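Local coordinates for ORF6 thioesterase (Photobacterium profundum, PDB 4I45), which probably acts as a hydrolase, as thioesterases of the 4-hydroxybenzoyl-CoA family do, and binds a magnesium ion, at residues 53-58 / 112-117; 28-33 / 62-67. One frame throughout, in Å; residues are numbered along the deposited sequence. Where two conformers were deposited one is given.

Contact 1. Residues 53-58 / 112-117; sequences HGLGFA and MVCLDK. With MG (magnesium ion), chain B.
Gly-54 meets Lys-117 through water 1, which donates to Gly-54 O at 2.8 Å and accepts from the lysine backbone N. Just before it His-53, the last residue of helix 43-53, turns NE2 onto the magnesium ion at 2.0 Å. Asp-127 and two waters also bind the metal, and both waters lie in the plane of the imidazole. With phi at 65°, a value glycine adopts easily, Gly-54 takes the chain out of the helix.

In Leu-55, CG lies beside the backbone N (chi1 -61°), which turns the two methyls onto segment 112-117: CD1 lies 3.8 Å from Cys-114 SG, while CD2 rests on Leu-115 O and 3.7 Å from Asp-116 CB. The Asp-116 carboxylate leads away to a salt bridge with Arg-120. Gly-56 forms a hydrogen-bonded pair with Leu-115, exchanging two backbone bonds; Leu-115 N reaches Gly-56 O at 2.9 Å and almost straight, 177° at the hydrogen.

Phe-57 faces Cys-114 as a non-hydrogen-bonded pair, and the small cysteine side chain lets the ring lie alongside it. Cys-114 CB sits at the ring edge, 3.6 Å from Phe-57 CE1, and the sulfur stands oblique to the ring in a Cys sulfur-aromatic contact. Met-112 CE packs on Phe-57 CB. Ala-58 restores the two-bond pattern with Val-113, Ala-58 N to Val-113 O being 2.9 Å. Its methyl meets Val-113 CG2 and Leu-115 CD1, both at 4.1 Å, on the face where Leu-121 packs.

This alternating ladder joins strands 56-66 and 106-115 in the antiparallel sheet of the hotdog fold.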
ATOM      1  N   HIS A  53      -7.090 -29.792   7.718  1.00 14.74           N
ATOM      2  CA  HIS A  53      -7.202 -30.338   6.377  1.00 14.43           C
ATOM      3  C   HIS A  53      -5.998 -30.105   5.485  1.00 15.28           C
ATOM      4  O   HIS A  53      -5.912 -30.706   4.415  1.00 17.40           O
ATOM      5  CB  HIS A  53      -8.442 -29.777   5.678  1.00 13.15           C
ATOM      6  CG  HIS A  53      -9.738 -30.106   6.358  1.00 13.06           C
ATOM      7  ND1 HIS A  53     -10.519 -31.152   5.964  1.00 13.88           N
ATOM      8  CD2 HIS A  53     -10.373 -29.533   7.477  1.00 14.76           C
ATOM      9  CE1 HIS A  53     -11.626 -31.187   6.769  1.00 14.02           C
ATOM     10  NE2 HIS A  53     -11.508 -30.232   7.715  1.00 19.28           N
ATOM     11  N   GLY A  54      -5.051 -29.258   5.881  1.00 15.44           N
ATOM     12  CA  GLY A  54      -3.895 -28.955   5.004  1.00 16.03           C
ATOM     13  C   GLY A  54      -4.280 -28.225   3.723  1.00 15.97           C
ATOM     14  O   GLY A  54      -3.604 -28.339   2.693  1.00 18.32           O
ATOM     15  N   LEU A  55      -5.355 -27.447   3.802  1.00 15.85           N
ATOM     16  CA  LEU A  55      -5.913 -26.785   2.619  1.00 15.52           C
ATOM     17  C   LEU A  55      -5.896 -25.286   2.829  1.00 15.98           C
ATOM     18  O   LEU A  55      -5.970 -24.807   3.967  1.00 17.19           O
ATOM     19  CB  LEU A  55      -7.356 -27.224   2.351  1.00 15.58           C
ATOM     20  CG  LEU A  55      -7.529 -28.721   2.089  1.00 16.68           C
ATOM     21  CD1 LEU A  55      -8.998 -29.079   1.902  1.00 17.60           C
ATOM     22  CD2 LEU A  55      -6.670 -29.164   0.894  1.00 17.36           C
ATOM     23  N   GLY A  56      -5.794 -24.544   1.720  1.00 17.96           N
ATOM     24  CA  GLY A  56      -5.962 -23.096   1.744  1.00 19.37           C
ATOM     25  C   GLY A  56      -6.694 -22.655   0.528  1.00 19.56           C
ATOM     26  O   GLY A  56      -6.750 -23.341  -0.482  1.00 21.32           O
ATOM     27  N   PHE A  57      -7.248 -21.454   0.641  1.00 17.19           N
ATOM     28  CA  PHE A  57      -7.890 -20.842  -0.503  1.00 17.53           C
ATOM     29  C   PHE A  57      -6.936 -19.878  -1.194  1.00 17.26           C
ATOM     30  O   PHE A  57      -6.127 -19.206  -0.547  1.00 24.72           O
ATOM     31  CB  PHE A  57      -9.178 -20.084  -0.135  1.00 20.50           C
ATOM     32  CG  PHE A  57     -10.262 -20.950   0.396  1.00 22.10           C
ATOM     33  CD1 PHE A  57     -10.581 -22.158  -0.223  1.00 33.01           C
ATOM     34  CD2 PHE A  57     -10.929 -20.613   1.559  1.00 32.58           C
ATOM     35  CE1 PHE A  57     -11.557 -22.991   0.294  1.00 31.41           C
ATOM     36  CE2 PHE A  57     -11.909 -21.436   2.061  1.00 29.27           C
ATOM     37  CZ  PHE A  57     -12.236 -22.624   1.416  1.00 33.43           C
ATOM     38  N   ALA A  58      -7.038 -19.840  -2.516  1.00 15.71           N
ATOM     39  CA  ALA A  58      -6.272 -18.923  -3.327  1.00 16.72           C
ATOM     40  C   ALA A  58      -7.197 -18.261  -4.328  1.00 14.17           C
ATOM     41  O   ALA A  58      -8.070 -18.899  -4.887  1.00 14.55           O
ATOM     42  CB  ALA A  58      -5.170 -19.657  -4.067  1.00 18.95           C
ATOM     43  N   MET A 112     -12.160 -18.362  -6.423  1.00 14.64           N
ATOM     44  CA  MET A 112     -11.208 -18.901  -5.467  0.70 14.95           C
ATOM     45  C   MET A 112     -11.195 -20.426  -5.540  1.00 15.46           C
ATOM     46  O   MET A 112     -12.234 -21.056  -5.678  1.00 17.74           O
ATOM     47  CB  MET A 112     -11.539 -18.472  -4.052  0.70 17.10           C
ATOM     48  CG  MET A 112     -11.611 -16.951  -3.897  0.70 20.78           C
ATOM     49  SD  MET A 112     -11.145 -16.334  -2.256  0.70 29.19           S
ATOM     50  CE  MET A 112      -9.499 -16.958  -2.053  0.70 22.69           C
ATOM     51  N   VAL A 113      -9.987 -20.965  -5.482  1.00 15.70           N
ATOM     52  CA  VAL A 113      -9.795 -22.408  -5.486  1.00 15.81           C
ATOM     53  C   VAL A 113      -9.285 -22.856  -4.123  1.00 15.38           C
ATOM     54  O   VAL A 113      -8.620 -22.137  -3.395  1.00 17.23           O
ATOM     55  CB  VAL A 113      -8.826 -22.809  -6.589  1.00 17.70           C
ATOM     56  CG1 VAL A 113      -9.464 -22.503  -7.950  1.00 19.48           C
ATOM     57  CG2 VAL A 113      -7.471 -22.123  -6.403  1.00 20.21           C
ATOM     58  N   CYS A 114      -9.586 -24.113  -3.838  1.00 16.37           N
ATOM     59  CA  CYS A 114      -9.201 -24.784  -2.604  1.00 17.35           C
ATOM     60  C   CYS A 114      -8.076 -25.767  -2.973  1.00 16.94           C
ATOM     61  O   CYS A 114      -8.272 -26.682  -3.774  1.00 18.76           O
ATOM     62  CB  CYS A 114     -10.419 -25.500  -2.034  1.00 19.03           C
ATOM     63  SG  CYS A 114     -10.099 -26.394  -0.547  1.00 22.14           S
ATOM     64  N   LEU A 115      -6.882 -25.464  -2.469  1.00 17.39           N
ATOM     65  CA  LEU A 115      -5.628 -26.175  -2.814  1.00 17.83           C
ATOM     66  C   LEU A 115      -4.966 -26.851  -1.623  1.00 16.54           C
ATOM     67  O   LEU A 115      -4.930 -26.298  -0.518  1.00 17.27           O
ATOM     68  CB  LEU A 115      -4.608 -25.196  -3.418  1.00 17.43           C
ATOM     69  CG  LEU A 115      -5.026 -24.424  -4.664  1.00 18.85           C
ATOM     70  CD1 LEU A 115      -3.919 -23.463  -5.117  1.00 22.14           C
ATOM     71  CD2 LEU A 115      -5.385 -25.387  -5.773  1.00 21.03           C
ATOM     72  N   ASP A 116      -4.406 -28.026  -1.897  1.00 17.19           N
ATOM     73  CA  ASP A 116      -3.530 -28.690  -0.925  1.00 16.79           C
ATOM     74  C   ASP A 116      -2.091 -28.156  -1.061  1.00 17.96           C
ATOM     75  O   ASP A 116      -1.817 -27.264  -1.846  1.00 21.04           O
ATOM     76  CB  ASP A 116      -3.632 -30.235  -0.984  1.00 17.63           C
ATOM     77  CG  ASP A 116      -3.097 -30.832  -2.284  1.00 18.07           C
ATOM     78  OD1 ASP A 116      -3.477 -31.994  -2.554  1.00 22.66           O
ATOM     79  OD2 ASP A 116      -2.322 -30.169  -3.023  1.00 18.84           O
ATOM     80  N   LYS A 117      -1.179 -28.675  -0.261  1.00 19.88           N
ATOM     81  CA  LYS A 117       0.209 -28.207  -0.254  1.00 23.48           C
ATOM     82  C   LYS A 117       0.993 -28.602  -1.521  1.00 22.14           C
ATOM     83  O   LYS A 117       2.069 -28.065  -1.801  1.00 28.14           O
ATOM     84  CB  LYS A 117       0.901 -28.685   1.036  1.00 24.49           C
ATOM     85  CG  LYS A 117       0.253 -28.070   2.308  1.00 23.43           C
ATOM     86  CD  LYS A 117       0.951 -28.524   3.598  1.00 25.87           C
ATOM     87  CE  LYS A 117       0.142 -28.211   4.854  1.00 28.87           C
ATOM     88  NZ  LYS A 117       0.810 -28.664   6.114  1.00 36.09           N
TER
HETATM   89 MG    MG B 201     -12.762 -30.201   9.331  1.00 10.54          MG
HETATM   90  O   HOH W   1      -1.950 -30.463   2.018  1.00 26.69           O
HETATM   91  O   HOH W   2     -14.024 -31.779   8.570  1.00 16.53           O
HETATM   92  O   HOH W   3     -11.735 -28.542  10.258  1.00 15.80           O

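Contact 2. Residues 28-33 / 62-67; sequences NFLKYF and ANMIFQ
Phe-29, Leu-30 and Phe-33 press against Ala-62, Met-64 and Phe-66 in a buried, apolar contact between helix 28-40 and strand 56-66. The axes of the two short segments pass 10.5 Å apart at 119°, so long side chains must fill the gap. Met-64 does most of this, its flexible thioether bent at both chi2 (-68°) and chi3 (-77°) in this conformer. The bends bring CE against both phenylalanines, 3.5 Å from Phe-33 CE2 and 3.7 Å from Phe-29 CB. The sulfur lies at the edge of the Phe-33 ring, a Met-aromatic contact with SD 4.9 Å from the ring centroid.

A long helix laid across a curved antiparallel sheet is the hallmark of the hotdog fold, and Val-106 of the adjacent strand and Val-96 of the next one also pack on Phe-29.

Leu-30 uses its CD2 branch, 3.9 Å from Met-64 SD and 4.0 Å from Ala-62 CB, a methyl small enough to admit it. Phe-29 CD2 comes to the edge of the Phe-66 ring, 3.8 Å from CE1, and Phe-66 also makes an edge-to-face contact with His-26. Ala-62 to Ile-65 pair antiparallel with a strand of a second subunit, extending the sheet across the interface.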
ATOM      1  N   ASN A  28      -6.636  -0.571  -5.270  1.00 11.83           N
ATOM      2  CA  ASN A  28      -7.125  -0.686  -3.908  1.00 11.64           C
ATOM      3  C   ASN A  28      -8.447  -1.393  -3.749  1.00 10.87           C
ATOM      4  O   ASN A  28      -8.733  -1.972  -2.672  1.00 13.20           O
ATOM      5  CB  ASN A  28      -7.180   0.677  -3.191  1.00 11.64           C
ATOM      6  CG  ASN A  28      -5.830   1.287  -3.023  1.00 11.90           C
ATOM      7  OD1 ASN A  28      -4.798   0.575  -3.008  1.00 14.85           O
ATOM      8  ND2 ASN A  28      -5.784   2.623  -2.945  1.00 13.42           N
ATOM      9  N   PHE A  29      -9.294  -1.378  -4.765  1.00 11.71           N
ATOM     10  CA  PHE A  29     -10.570  -2.021  -4.618  1.00 11.26           C
ATOM     11  C   PHE A  29     -10.436  -3.540  -4.353  1.00 12.28           C
ATOM     12  O   PHE A  29     -11.246  -4.115  -3.628  1.00 13.06           O
ATOM     13  CB  PHE A  29     -11.490  -1.756  -5.797  1.00 11.52           C
ATOM     14  CG  PHE A  29     -11.933  -0.308  -5.880  1.00 11.36           C
ATOM     15  CD1 PHE A  29     -12.835   0.138  -4.976  1.00 13.12           C
ATOM     16  CD2 PHE A  29     -11.372   0.553  -6.783  1.00 12.98           C
ATOM     17  CE1 PHE A  29     -13.287   1.449  -5.018  1.00 13.76           C
ATOM     18  CE2 PHE A  29     -11.778   1.894  -6.822  1.00 12.86           C
ATOM     19  CZ  PHE A  29     -12.736   2.331  -5.927  1.00 14.55           C
ATOM     20  N   LEU A  30      -9.463  -4.159  -4.993  1.00 13.31           N
ATOM     21  CA  LEU A  30      -9.233  -5.585  -4.722  1.00 13.43           C
ATOM     22  C   LEU A  30      -8.843  -5.830  -3.263  1.00 12.77           C
ATOM     23  O   LEU A  30      -9.164  -6.906  -2.735  1.00 15.51           O
ATOM     24  CB  LEU A  30      -8.215  -6.168  -5.695  1.00 16.85           C
ATOM     25  CG  LEU A  30      -8.724  -7.045  -6.842  1.00 22.24           C
ATOM     26  CD1 LEU A  30      -7.531  -7.635  -7.591  1.00 24.58           C
ATOM     27  CD2 LEU A  30      -9.708  -8.196  -6.438  1.00 19.87           C
ATOM     28  N   LYS A  31      -8.092  -4.919  -2.654  1.00 13.14           N
ATOM     29  CA  LYS A  31      -7.809  -4.982  -1.229  0.50 13.41           C
ATOM     30  C   LYS A  31      -9.086  -4.940  -0.406  1.00 13.56           C
ATOM     31  O   LYS A  31      -9.243  -5.707   0.525  1.00 14.70           O
ATOM     32  CB  LYS A  31      -6.826  -3.903  -0.748  0.50 14.59           C
ATOM     33  CG  LYS A  31      -5.546  -3.748  -1.538  0.50 13.83           C
ATOM     34  CD  LYS A  31      -4.565  -2.859  -0.766  0.50 16.61           C
ATOM     35  CE  LYS A  31      -3.143  -2.863  -1.323  0.50 18.80           C
ATOM     36  NZ  LYS A  31      -2.226  -2.092  -0.418  0.50 20.35           N
ATOM     37  N   TYR A  32      -9.987  -4.005  -0.715  1.00 12.96           N
ATOM     38  CA  TYR A  32     -11.205  -3.894   0.052  1.00 11.69           C
ATOM     39  C   TYR A  32     -12.014  -5.189  -0.086  1.00 12.30           C
ATOM     40  O   TYR A  32     -12.637  -5.642   0.893  1.00 14.41           O
ATOM     41  CB  TYR A  32     -12.061  -2.664  -0.391  1.00 11.68           C
ATOM     42  CG  TYR A  32     -11.302  -1.356  -0.500  1.00 12.45           C
ATOM     43  CD1 TYR A  32     -10.253  -1.044   0.356  1.00 13.45           C
ATOM     44  CD2 TYR A  32     -11.696  -0.402  -1.446  1.00 13.69           C
ATOM     45  CE1 TYR A  32      -9.543   0.133   0.230  1.00 13.98           C
ATOM     46  CE2 TYR A  32     -11.005   0.769  -1.570  1.00 14.67           C
ATOM     47  CZ  TYR A  32      -9.949   1.054  -0.726  1.00 14.23           C
ATOM     48  OH  TYR A  32      -9.247   2.229  -0.861  1.00 16.97           O
ATOM     49  N   PHE A  33     -12.066  -5.726  -1.298  1.00 12.77           N
ATOM     50  CA  PHE A  33     -12.707  -7.010  -1.512  1.00 11.84           C
ATOM     51  C   PHE A  33     -12.076  -8.135  -0.673  1.00 11.97           C
ATOM     52  O   PHE A  33     -12.801  -8.920  -0.069  1.00 13.75           O
ATOM     53  CB  PHE A  33     -12.727  -7.365  -2.982  1.00 12.07           C
ATOM     54  CG  PHE A  33     -13.657  -6.498  -3.837  1.00 12.51           C
ATOM     55  CD1 PHE A  33     -14.664  -5.704  -3.273  1.00 12.77           C
ATOM     56  CD2 PHE A  33     -13.590  -6.588  -5.192  1.00 12.88           C
ATOM     57  CE1 PHE A  33     -15.520  -4.945  -4.097  1.00 13.92           C
ATOM     58  CE2 PHE A  33     -14.443  -5.823  -6.012  1.00 13.02           C
ATOM     59  CZ  PHE A  33     -15.416  -5.041  -5.447  1.00 14.03           C
ATOM     60  N   ALA A  62      -9.759 -12.756 -10.874  1.00 12.67           N
ATOM     61  CA  ALA A  62     -10.495 -11.560 -10.432  1.00 13.01           C
ATOM     62  C   ALA A  62     -10.800 -10.661 -11.635  1.00 12.91           C
ATOM     63  O   ALA A  62      -9.890 -10.230 -12.330  1.00 14.17           O
ATOM     64  CB  ALA A  62      -9.710 -10.821  -9.431  1.00 13.93           C
ATOM     65  N   ASN A  63     -12.094 -10.522 -11.901  1.00 13.44           N
ATOM     66  CA  ASN A  63     -12.552  -9.668 -13.005  1.00 13.62           C
ATOM     67  C   ASN A  63     -13.264  -8.478 -12.431  1.00 12.70           C
ATOM     68  O   ASN A  63     -14.293  -8.625 -11.796  1.00 15.19           O
ATOM     69  CB  ASN A  63     -13.478 -10.422 -13.914  1.00 14.70           C
ATOM     70  CG  ASN A  63     -12.776 -11.547 -14.641  1.00 16.63           C
ATOM     71  OD1 ASN A  63     -11.544 -11.693 -14.595  1.00 19.28           O
ATOM     72  ND2 ASN A  63     -13.553 -12.352 -15.320  1.00 28.77           N
ATOM     73  N   MET A  64     -12.669  -7.311 -12.655  1.00 12.99           N
ATOM     74  CA  MET A  64     -13.075  -6.024 -12.087  0.70 12.34           C
ATOM     75  C   MET A  64     -13.703  -5.108 -13.160  1.00 11.99           C
ATOM     76  O   MET A  64     -13.174  -5.042 -14.283  1.00 14.10           O
ATOM     77  CB  MET A  64     -11.847  -5.307 -11.506  0.70 12.20           C
ATOM     78  CG  MET A  64     -11.106  -6.104 -10.375  0.70 12.38           C
ATOM     79  SD  MET A  64     -12.074  -6.257  -8.845  0.70 14.86           S
ATOM     80  CE  MET A  64     -11.905  -4.628  -8.100  0.70 15.03           C
ATOM     81  N   ILE A  65     -14.773  -4.437 -12.761  1.00 12.61           N
ATOM     82  CA  ILE A  65     -15.360  -3.349 -13.570  1.00 12.89           C
ATOM     83  C   ILE A  65     -15.394  -2.142 -12.673  1.00 12.01           C
ATOM     84  O   ILE A  65     -15.967  -2.166 -11.580  1.00 12.66           O
ATOM     85  CB  ILE A  65     -16.778  -3.671 -14.050  1.00 14.62           C
ATOM     86  CG1 ILE A  65     -16.881  -5.074 -14.637  1.00 15.21           C
ATOM     87  CG2 ILE A  65     -17.224  -2.601 -15.070  1.00 16.00           C
ATOM     88  CD1 ILE A  65     -18.308  -5.410 -15.009  1.00 20.06           C
ATOM     89  N   PHE A  66     -14.788  -1.049 -13.180  1.00 12.86           N
ATOM     90  CA  PHE A  66     -14.721   0.214 -12.454  1.00 13.49           C
ATOM     91  C   PHE A  66     -15.724   1.169 -13.128  1.00 13.44           C
ATOM     92  O   PHE A  66     -15.488   1.610 -14.257  1.00 15.90           O
ATOM     93  CB  PHE A  66     -13.309   0.794 -12.471  1.00 13.14           C
ATOM     94  CG  PHE A  66     -12.272  -0.170 -11.952  1.00 12.38           C
ATOM     95  CD1 PHE A  66     -12.049  -0.365 -10.578  1.00 14.00           C
ATOM     96  CD2 PHE A  66     -11.544  -0.927 -12.844  1.00 15.01           C
ATOM     97  CE1 PHE A  66     -11.098  -1.291 -10.134  1.00 14.06           C
ATOM     98  CE2 PHE A  66     -10.619  -1.905 -12.405  1.00 15.20           C
ATOM     99  CZ  PHE A  66     -10.389  -2.044 -11.064  1.00 14.51           C
ATOM    100  N   GLN A  67     -16.857   1.387 -12.468  1.00 12.58           N
ATOM    101  CA  GLN A  67     -17.998   2.088 -13.076  1.00 14.22           C
ATOM    102  C   GLN A  67     -18.082   3.535 -12.692  1.00 14.01           C
ATOM    103  O   GLN A  67     -18.669   4.316 -13.441  1.00 16.08           O
ATOM    104  CB  GLN A  67     -19.318   1.372 -12.728  1.00 14.56           C
ATOM    105  CG  GLN A  67     -19.308  -0.045 -13.269  1.00 16.51           C
ATOM    106  CD  GLN A  67     -20.636  -0.790 -13.314  1.00 17.37           C
ATOM    107  OE1 GLN A  67     -20.883  -1.507 -14.293  1.00 23.15           O
ATOM    108  NE2 GLN A  67     -21.468  -0.668 -12.276  1.00 18.93           N
TER

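Contacts 1 and 2 use opposite ends of strand 56-66, and their centres lie about 22 Å apart. In contact 1 the strand's start is hydrogen-bonded along its edge to strand 106-115; in contact 2 its later part receives helix 28-40 on one face. That same later part also pairs with a second subunit, whereas no other chain of the assembly touches the segments of contact 1. The magnesium site belongs to contact 1: His-53 is a ligand, and the side chain of Leu-55 is about 8 Å from that of the second protein ligand, Asp-127. Contact 2 lies nearer the centre of the chain, away from that metal site.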